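Local coordinates for FixK2 protein (Bradyrhizobium japonicum, PDB 4I2O) that binds DNA as a CRP/FNR-type transcription factor and probably regulates transcription of genes linked to nitrogen fixation, at residues M182-I187 with E196-A201; A162-E167 with D189-T194. The protein carries 1 engineered substitution. All blocks are in the same frame, centred on the assembly; numbering follows the deposited sequence.

In the fold
Both contacts belong to the helix-turn-helix part of the chain, and their protein-protein contacts are buried. They share helix 184-191. Contact 1 sets its start against helix 195-207, while contact 2 sets its end against helix 157-172. Their centres are about 8 Å apart. They join where Ile187 CG1 packs on Phe164 CZ at 3.6 Å. The chemistry differs with place. Between its segments contact 1 has a small apolar touch. Its Arg184 and Ser199 go to phosphates of chain C, while Arg200 and Glu196 reach bases. Contact 2 has aromatic and leucine packing plus a tyrosine-glutamate hydrogen bond. It meets a phosphate of chain D at the turn that leads into helix 195-207.

Contact 1 (M182-I187 with E196-A201); sequences MSRRDI and ETVSRA. Engineered in segment 182-187: Ser183 (natural residue Cys). With nucleotides of chain C.
Ile187 and Val198 make the apolar touch between the two helices. CG2 of Ile187 meets CG1 of Val198 at 3.8 Å, and the two side chains cross at about a right angle. Val198 CG1 is anti to its backbone N (chi1 172°), which directs this methyl group to the isoleucine. Arg184 touches the same methyl more loosely, its CD 4.3 Å from Val198 CG1. The arginine chain bends at chi2 and carries the guanidinium group to a DNA phosphate.

Two nitrogens of Arg184 grip the phosphate of DT8 of chain C. Arg184 NE donates to OP2 of DT8 at 2.9 Å, with OP2 at the guanidinium edge and near its plane. Arg184 NH2 donates to OP1 of DT8 at 3.1 Å. NH2 also bonds to Ala216 O, a second partner that helps to fix the group. From the other helix, Ser199 OG donates to the same OP2 of DT8 at 2.6 Å. One phosphate oxygen therefore ties both segments together.

The helix start is used as well. Arg184 N donates to OP2 of DA7 of chain C at 2.9 Å in a nearly straight bond (173°). Ser183 is an engineered residue, cysteine in nature, and sits at the N-cap. Ser183 OG accepts from Asp186 N at 3.0 Å. Asp186 in turn forms salt bridges with Arg70 and Arg80.

Helix 195-207 also reaches the bases. The C7 methyl of DT9 of chain C lies over one face of the Arg200 guanidinium group, offset toward its rim. Arg200 bonds to a guanine O6, and Glu196 accepts from a cytosine N4. This is the helix-turn-helix of the CRP family, with 195-207 as its recognition helix.

Contact 2 (A162-E167 with D189-T194); sequences ATFLLE and DYLGLT. With nucleotides of chain D.
Phe164 and Leu191 mark the closest backbone approach, with their CA atoms 7.9 Å apart. Segment 162-167 is helical throughout. Segment 189-194 starts as the last part of helix 184-191 and then turns. Gly192 is the first residue to leave the helical conformation, with a positive phi of 70°. Thr194 then occupies the N-cap of the next helix.

Phe164, Tyr190 and Leu191 form the apolar part. Phe164 CD1 lies at the edge of the Tyr190 ring, 3.7 Å from Tyr190 CD2. Tyr190 CE2 in turn lies in the plane of the phenylalanine ring, at its edge. Leu191 CD1 packs on Phe164 CB at 3.9 Å.

Beyond the rings, Glu167 and Tyr190 come from opposite directions. The carboxylate and ring planes are 28° apart, and Glu167 OE1 lies in the ring plane at its edge. Tyr190 OH donates to Glu167 OE1 at 2.6 Å, and Glu167 OE1 accepts with its syn lone pair. Glu167 is extended, with CG anti to the backbone N (chi1 -179°), which brings its carboxylate to the Tyr190 hydroxyl. Its other oxygen, OE2, forms a salt bridge with Arg171 and a hydrogen bond with His144, while His148 stacks on the tyrosine ring. The OE2 partners hold the carboxylate in place and probably favour its charged form.

The far end of segment 189-194 meets DNA. Thr194 N and Thr194 OG1 both donate to OP2 of DA19 of chain D, Thr194 OG1 at 2.9 Å. Thr194 OG1 also caps Thr197 N, so one hydroxyl serves both the phosphate and the helix start. Here the first helix of the CRP-family helix-turn-helix rests on helix 157-172, and the turn after it binds a DNA phosphate through Thr194.

Contact 1 (M182-I187 with E196-A201)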
loop_
_atom_site.group_PDB
_atom_site.type_symbol
_atom_site.label_atom_id
_atom_site.label_comp_id
_atom_site.label_asym_id
_atom_site.label_seq_id
_atom_site.Cartn_x
_atom_site.Cartn_y
_atom_site.Cartn_z
ATOM N N MET A 182 2.276 -13.787 -16.518
ATOM C CA MET A 182 3.295 -14.038 -15.531
ATOM C C MET A 182 3.271 -15.493 -14.961
ATOM O O MET A 182 2.229 -16.219 -15.041
ATOM C CB MET A 182 3.114 -12.984 -14.382
ATOM C CG MET A 182 1.941 -13.311 -13.429
ATOM S SD MET A 182 0.286 -13.150 -14.081
ATOM C CE MET A 182 -0.032 -11.375 -14.134
ATOM N N SER A 183 4.411 -15.877 -14.390
ATOM C CA SER A 183 4.640 -17.181 -13.800
ATOM C C SER A 183 3.954 -17.318 -12.462
ATOM O O SER A 183 3.490 -16.332 -11.887
ATOM C CB SER A 183 6.148 -17.354 -13.553
ATOM O OG SER A 183 6.539 -16.400 -12.562
ATOM N N ARG A 184 3.934 -18.545 -11.950
ATOM C CA ARG A 184 3.351 -18.812 -10.648
ATOM C C ARG A 184 4.175 -18.127 -9.544
ATOM O O ARG A 184 3.656 -17.713 -8.471
ATOM C CB ARG A 184 3.287 -20.382 -10.434
ATOM C CG ARG A 184 2.317 -21.126 -11.453
ATOM C CD ARG A 184 0.838 -20.684 -11.250
ATOM N NE ARG A 184 -0.094 -21.633 -11.912
ATOM C CZ ARG A 184 -0.830 -21.368 -12.998
ATOM N NH1 ARG A 184 -0.765 -20.177 -13.655
ATOM N NH2 ARG A 184 -1.645 -22.320 -13.434
ATOM N N ARG A 185 5.479 -18.019 -9.767
ATOM C CA ARG A 185 6.303 -17.349 -8.773
ATOM C C ARG A 185 5.977 -15.839 -8.739
ATOM O O ARG A 185 5.957 -15.219 -7.634
ATOM C CB ARG A 185 7.778 -17.536 -9.155
ATOM C CG ARG A 185 8.739 -16.816 -8.160
ATOM C CD ARG A 185 10.216 -17.087 -8.549
ATOM N NE ARG A 185 10.568 -18.453 -8.128
ATOM C CZ ARG A 185 10.719 -18.771 -6.834
ATOM N NH1 ARG A 185 10.593 -17.839 -5.861
ATOM N NH2 ARG A 185 10.995 -20.007 -6.487
ATOM N N ASP A 186 5.744 -15.236 -9.898
ATOM C CA ASP A 186 5.338 -13.817 -9.832
ATOM C C ASP A 186 3.989 -13.714 -9.138
ATOM O O ASP A 186 3.742 -12.770 -8.351
ATOM C CB ASP A 186 5.168 -13.229 -11.252
ATOM C CG ASP A 186 6.468 -12.833 -11.902
ATOM O OD1 ASP A 186 7.555 -13.111 -11.390
ATOM O OD2 ASP A 186 6.379 -12.249 -13.009
ATOM N N ILE A 187 3.051 -14.626 -9.439
ATOM C CA ILE A 187 1.748 -14.523 -8.742
ATOM C C ILE A 187 1.951 -14.656 -7.229
ATOM O O ILE A 187 1.346 -13.911 -6.467
ATOM C CB ILE A 187 0.722 -15.550 -9.229
ATOM C CG1 ILE A 187 0.476 -15.317 -10.763
ATOM C CG2 ILE A 187 -0.599 -15.448 -8.477
ATOM C CD1 ILE A 187 -0.333 -16.494 -11.396
ATOM N N GLU A 196 3.900 -22.699 -4.943
ATOM C CA GLU A 196 3.258 -23.994 -4.697
ATOM C C GLU A 196 1.867 -23.768 -4.109
ATOM O O GLU A 196 0.911 -24.424 -4.483
ATOM C CB GLU A 196 4.063 -24.828 -3.682
ATOM C CG GLU A 196 5.371 -25.350 -4.221
ATOM C CD GLU A 196 6.571 -24.530 -3.798
ATOM O OE1 GLU A 196 6.461 -23.256 -3.736
ATOM O OE2 GLU A 196 7.609 -25.180 -3.476
ATOM N N THR A 197 1.770 -22.886 -3.112
ATOM C CA THR A 197 0.453 -22.583 -2.574
ATOM C C THR A 197 -0.514 -22.039 -3.622
ATOM O O THR A 197 -1.703 -22.424 -3.676
ATOM C CB THR A 197 0.624 -21.596 -1.410
ATOM O OG1 THR A 197 1.245 -22.379 -0.365
ATOM C CG2 THR A 197 -0.773 -21.142 -0.900
ATOM N N VAL A 198 -0.041 -21.089 -4.425
ATOM C CA VAL A 198 -0.863 -20.610 -5.559
ATOM C C VAL A 198 -1.268 -21.773 -6.464
ATOM O O VAL A 198 -2.443 -21.920 -6.814
ATOM C CB VAL A 198 -0.107 -19.516 -6.341
ATOM C CG1 VAL A 198 -0.853 -19.154 -7.645
ATOM C CG2 VAL A 198 0.074 -18.264 -5.476
ATOM N N SER A 199 -0.325 -22.635 -6.834
ATOM C CA SER A 199 -0.697 -23.804 -7.698
ATOM C C SER A 199 -1.816 -24.636 -7.066
ATOM O O SER A 199 -2.782 -25.030 -7.747
ATOM C CB SER A 199 0.535 -24.696 -7.872
ATOM O OG SER A 199 0.308 -25.754 -8.810
ATOM N N ARG A 200 -1.700 -24.916 -5.755
ATOM C CA ARG A 200 -2.685 -25.749 -5.090
ATOM C C ARG A 200 -4.062 -25.137 -5.079
ATOM O O ARG A 200 -5.063 -25.853 -5.260
ATOM C CB ARG A 200 -2.251 -26.072 -3.599
ATOM C CG ARG A 200 -0.858 -26.715 -3.489
ATOM C CD ARG A 200 -0.483 -27.062 -1.971
ATOM N NE ARG A 200 0.968 -27.042 -1.777
ATOM C CZ ARG A 200 1.780 -28.026 -2.152
ATOM N NH1 ARG A 200 1.298 -29.131 -2.747
ATOM N NH2 ARG A 200 3.086 -27.897 -1.944
ATOM N N ALA A 201 -4.134 -23.820 -4.866
ATOM C CA ALA A 201 -5.413 -23.142 -4.817
ATOM C C ALA A 201 -6.033 -23.177 -6.213
ATOM O O ALA A 201 -7.235 -23.441 -6.375
ATOM C CB ALA A 201 -5.233 -21.678 -4.373
ATOM P P DA C 7 4.588 -21.243 -14.541
ATOM O OP1 DA C 7 3.599 -20.418 -15.271
ATOM O OP2 DA C 7 5.249 -20.721 -13.290
ATOM O "O5'" DA C 7 3.970 -22.637 -14.124
ATOM C "C5'" DA C 7 3.302 -23.493 -15.183
ATOM C "C4'" DA C 7 2.880 -24.788 -14.473
ATOM O "O4'" DA C 7 4.072 -25.574 -14.226
ATOM C "C3'" DA C 7 2.177 -24.586 -13.145
ATOM O "O3'" DA C 7 0.834 -25.113 -13.414
ATOM C "C2'" DA C 7 2.973 -25.458 -12.122
ATOM C "C1'" DA C 7 3.795 -26.358 -13.086
ATOM N N9 DA C 7 5.111 -26.672 -12.528
ATOM C C8 DA C 7 6.098 -25.797 -12.152
ATOM N N7 DA C 7 7.199 -26.372 -11.692
ATOM C C5 DA C 7 6.932 -27.746 -11.819
ATOM C C6 DA C 7 7.686 -28.872 -11.493
ATOM N N6 DA C 7 8.927 -28.714 -11.000
ATOM N N1 DA C 7 7.144 -30.126 -11.744
ATOM C C2 DA C 7 5.878 -30.122 -12.243
ATOM N N3 DA C 7 5.062 -29.064 -12.558
ATOM C C4 DA C 7 5.662 -27.935 -12.331
ATOM P P DT C 8 -0.252 -25.268 -12.181
ATOM O OP1 DT C 8 -1.611 -25.341 -12.878
ATOM O OP2 DT C 8 0.167 -24.401 -11.082
ATOM O "O5'" DT C 8 -0.003 -26.814 -11.632
ATOM C "C5'" DT C 8 -0.227 -27.815 -12.622
ATOM C "C4'" DT C 8 0.145 -29.142 -11.986
ATOM O "O4'" DT C 8 1.541 -29.155 -11.605
ATOM C "C3'" DT C 8 -0.608 -29.446 -10.674
ATOM O "O3'" DT C 8 -1.181 -30.702 -10.930
ATOM C "C2'" DT C 8 0.396 -29.575 -9.534
ATOM C "C1'" DT C 8 1.644 -29.859 -10.330
ATOM N N1 DT C 8 2.963 -29.382 -9.723
ATOM C C2 DT C 8 3.995 -30.286 -9.450
ATOM O O2 DT C 8 3.917 -31.515 -9.581
ATOM N N3 DT C 8 5.160 -29.750 -8.998
ATOM C C4 DT C 8 5.397 -28.377 -8.765
ATOM O O4 DT C 8 6.518 -28.017 -8.397
ATOM C C5 DT C 8 4.295 -27.468 -9.050
ATOM C C7 DT C 8 4.464 -25.970 -8.819
ATOM C C6 DT C 8 3.134 -27.992 -9.532
ATOM P P DT C 9 -2.303 -31.294 -9.958
ATOM O OP1 DT C 9 -3.150 -32.192 -10.767
ATOM O OP2 DT C 9 -2.883 -30.171 -9.184
ATOM O "O5'" DT C 9 -1.453 -32.105 -8.865
ATOM C "C5'" DT C 9 -0.794 -33.361 -9.276
ATOM C "C4'" DT C 9 0.100 -33.692 -8.102
ATOM O "O4'" DT C 9 1.129 -32.688 -7.882
ATOM C "C3'" DT C 9 -0.625 -33.780 -6.759
ATOM O "O3'" DT C 9 -0.664 -35.179 -6.463
ATOM C "C2'" DT C 9 0.290 -33.076 -5.780
ATOM C "C1'" DT C 9 1.569 -32.863 -6.553
ATOM N N1 DT C 9 2.382 -31.639 -6.239
ATOM C C2 DT C 9 3.738 -31.843 -5.995
ATOM O O2 DT C 9 4.285 -32.961 -5.962
ATOM N N3 DT C 9 4.466 -30.714 -5.757
ATOM C C4 DT C 9 4.000 -29.416 -5.777
ATOM O O4 DT C 9 4.766 -28.466 -5.574
ATOM C C5 DT C 9 2.588 -29.250 -6.055
ATOM C C7 DT C 9 2.011 -27.831 -6.078
ATOM C C6 DT C 9 1.859 -30.351 -6.317
#

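Contact 2 (A162-E167 with D189-T194)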
loop_
_atom_site.group_PDB
_atom_site.type_symbol
_atom_site.label_atom_id
_atom_site.label_comp_id
_atom_site.label_asym_id
_atom_site.label_seq_id
_atom_site.Cartn_x
_atom_site.Cartn_y
_atom_site.Cartn_z
ATOM N N ALA A 162 -8.360 -15.978 -5.126
ATOM C CA ALA A 162 -9.625 -15.626 -5.745
ATOM C C ALA A 162 -9.639 -14.122 -6.030
ATOM O O ALA A 162 -10.133 -13.700 -7.073
ATOM C CB ALA A 162 -10.767 -16.000 -4.832
ATOM N N THR A 163 -9.109 -13.319 -5.105
ATOM C CA THR A 163 -9.039 -11.853 -5.386
ATOM C C THR A 163 -8.238 -11.620 -6.669
ATOM O O THR A 163 -8.662 -10.868 -7.546
ATOM C CB THR A 163 -8.374 -11.089 -4.235
ATOM O OG1 THR A 163 -9.192 -11.301 -3.110
ATOM C CG2 THR A 163 -8.357 -9.544 -4.546
ATOM N N PHE A 164 -7.077 -12.263 -6.759
ATOM C CA PHE A 164 -6.174 -12.103 -7.883
ATOM C C PHE A 164 -6.880 -12.490 -9.168
ATOM O O PHE A 164 -6.840 -11.740 -10.181
ATOM C CB PHE A 164 -4.934 -12.974 -7.682
ATOM C CG PHE A 164 -4.108 -13.148 -8.943
ATOM C CD1 PHE A 164 -3.220 -12.109 -9.338
ATOM C CD2 PHE A 164 -4.194 -14.303 -9.688
ATOM C CE1 PHE A 164 -2.428 -12.223 -10.477
ATOM C CE2 PHE A 164 -3.415 -14.462 -10.892
ATOM C CZ PHE A 164 -2.513 -13.403 -11.264
ATOM N N LEU A 165 -7.507 -13.663 -9.216
ATOM C CA LEU A 165 -8.198 -14.098 -10.466
ATOM C C LEU A 165 -9.294 -13.128 -10.905
ATOM O O LEU A 165 -9.449 -12.805 -12.084
ATOM C CB LEU A 165 -8.847 -15.430 -10.246
ATOM C CG LEU A 165 -7.850 -16.582 -10.134
ATOM C CD1 LEU A 165 -8.505 -17.873 -9.546
ATOM C CD2 LEU A 165 -7.101 -16.846 -11.468
ATOM N N LEU A 166 -10.076 -12.642 -9.958
ATOM C CA LEU A 166 -11.064 -11.622 -10.286
ATOM C C LEU A 166 -10.492 -10.296 -10.789
ATOM O O LEU A 166 -11.057 -9.688 -11.706
ATOM C CB LEU A 166 -12.005 -11.400 -9.097
ATOM C CG LEU A 166 -12.935 -12.590 -8.724
ATOM C CD1 LEU A 166 -13.475 -12.311 -7.310
ATOM C CD2 LEU A 166 -14.074 -12.747 -9.712
ATOM N N GLU A 167 -9.396 -9.835 -10.174
ATOM C CA GLU A 167 -8.710 -8.633 -10.652
ATOM C C GLU A 167 -8.206 -8.858 -12.087
ATOM O O GLU A 167 -8.365 -7.990 -12.994
ATOM C CB GLU A 167 -7.526 -8.298 -9.736
ATOM C CG GLU A 167 -6.825 -7.035 -10.219
ATOM C CD GLU A 167 -5.588 -6.669 -9.445
ATOM O OE1 GLU A 167 -5.004 -7.493 -8.694
ATOM O OE2 GLU A 167 -5.174 -5.517 -9.584
ATOM N N ASP A 189 4.592 -13.948 -5.459
ATOM C CA ASP A 189 5.224 -12.708 -4.929
ATOM C C ASP A 189 4.340 -11.483 -4.958
ATOM O O ASP A 189 4.554 -10.569 -4.153
ATOM C CB ASP A 189 6.616 -12.388 -5.591
ATOM C CG ASP A 189 7.649 -13.418 -5.254
ATOM O OD1 ASP A 189 7.499 -14.083 -4.196
ATOM O OD2 ASP A 189 8.690 -13.496 -5.964
ATOM N N TYR A 190 3.266 -11.512 -5.759
ATOM C CA TYR A 190 2.246 -10.447 -5.671
ATOM C C TYR A 190 1.336 -10.674 -4.489
ATOM O O TYR A 190 0.915 -9.721 -3.812
ATOM C CB TYR A 190 1.396 -10.517 -6.967
ATOM C CG TYR A 190 0.290 -9.456 -7.153
ATOM C CD1 TYR A 190 0.556 -8.068 -7.058
ATOM C CD2 TYR A 190 -1.000 -9.849 -7.458
ATOM C CE1 TYR A 190 -0.447 -7.121 -7.322
ATOM C CE2 TYR A 190 -2.009 -8.892 -7.725
ATOM C CZ TYR A 190 -1.716 -7.550 -7.667
ATOM O OH TYR A 190 -2.670 -6.590 -7.958
ATOM N N LEU A 191 1.090 -11.940 -4.157
ATOM C CA LEU A 191 0.095 -12.274 -3.129
ATOM C C LEU A 191 0.713 -12.644 -1.762
ATOM O O LEU A 191 -0.028 -13.043 -0.877
ATOM C CB LEU A 191 -0.783 -13.508 -3.562
ATOM C CG LEU A 191 -1.534 -13.310 -4.893
ATOM C CD1 LEU A 191 -2.334 -14.609 -5.248
ATOM C CD2 LEU A 191 -2.447 -12.061 -4.684
ATOM N N GLY A 192 2.029 -12.531 -1.586
ATOM C CA GLY A 192 2.644 -12.860 -0.288
ATOM C C GLY A 192 2.596 -14.350 -0.021
ATOM O O GLY A 192 2.539 -14.783 1.132
ATOM N N LEU A 193 2.615 -15.158 -1.088
ATOM C CA LEU A 193 2.503 -16.673 -0.985
ATOM C C LEU A 193 3.612 -17.322 -1.796
ATOM O O LEU A 193 4.261 -16.663 -2.582
ATOM C CB LEU A 193 1.142 -17.173 -1.598
ATOM C CG LEU A 193 -0.142 -16.617 -0.939
ATOM C CD1 LEU A 193 -1.374 -17.021 -1.782
ATOM C CD2 LEU A 193 -0.218 -17.197 0.520
ATOM N N THR A 194 3.829 -18.636 -1.616
ATOM C CA THR A 194 4.739 -19.408 -2.509
ATOM C C THR A 194 3.976 -19.805 -3.738
ATOM O O THR A 194 2.723 -19.882 -3.750
ATOM C CB THR A 194 5.270 -20.729 -1.815
ATOM O OG1 THR A 194 4.132 -21.513 -1.467
ATOM C CG2 THR A 194 6.059 -20.406 -0.541
ATOM P P DA D 19 3.074 -19.677 1.921
ATOM O OP1 DA D 19 3.527 -18.256 1.769
ATOM O OP2 DA D 19 2.605 -20.438 0.717
ATOM O "O5'" DA D 19 4.254 -20.426 2.657
ATOM C "C5'" DA D 19 4.737 -20.005 3.927
ATOM C "C4'" DA D 19 6.038 -20.744 4.207
ATOM O "O4'" DA D 19 5.727 -22.130 4.582
ATOM C "C3'" DA D 19 7.033 -20.885 3.042
ATOM O "O3'" DA D 19 8.341 -20.616 3.676
ATOM C "C2'" DA D 19 6.855 -22.301 2.497
ATOM C "C1'" DA D 19 6.315 -23.071 3.718
ATOM N N9 DA D 19 5.280 -24.024 3.352
ATOM C C8 DA D 19 4.136 -23.854 2.624
ATOM N N7 DA D 19 3.384 -24.947 2.470
ATOM C C5 DA D 19 4.098 -25.904 3.167
ATOM C C6 DA D 19 3.802 -27.251 3.423
ATOM N N6 DA D 19 2.696 -27.870 2.948
ATOM N N1 DA D 19 4.700 -27.959 4.164
ATOM C C2 DA D 19 5.778 -27.298 4.637
ATOM N N3 DA D 19 6.151 -26.026 4.501
ATOM C C4 DA D 19 5.265 -25.361 3.714
#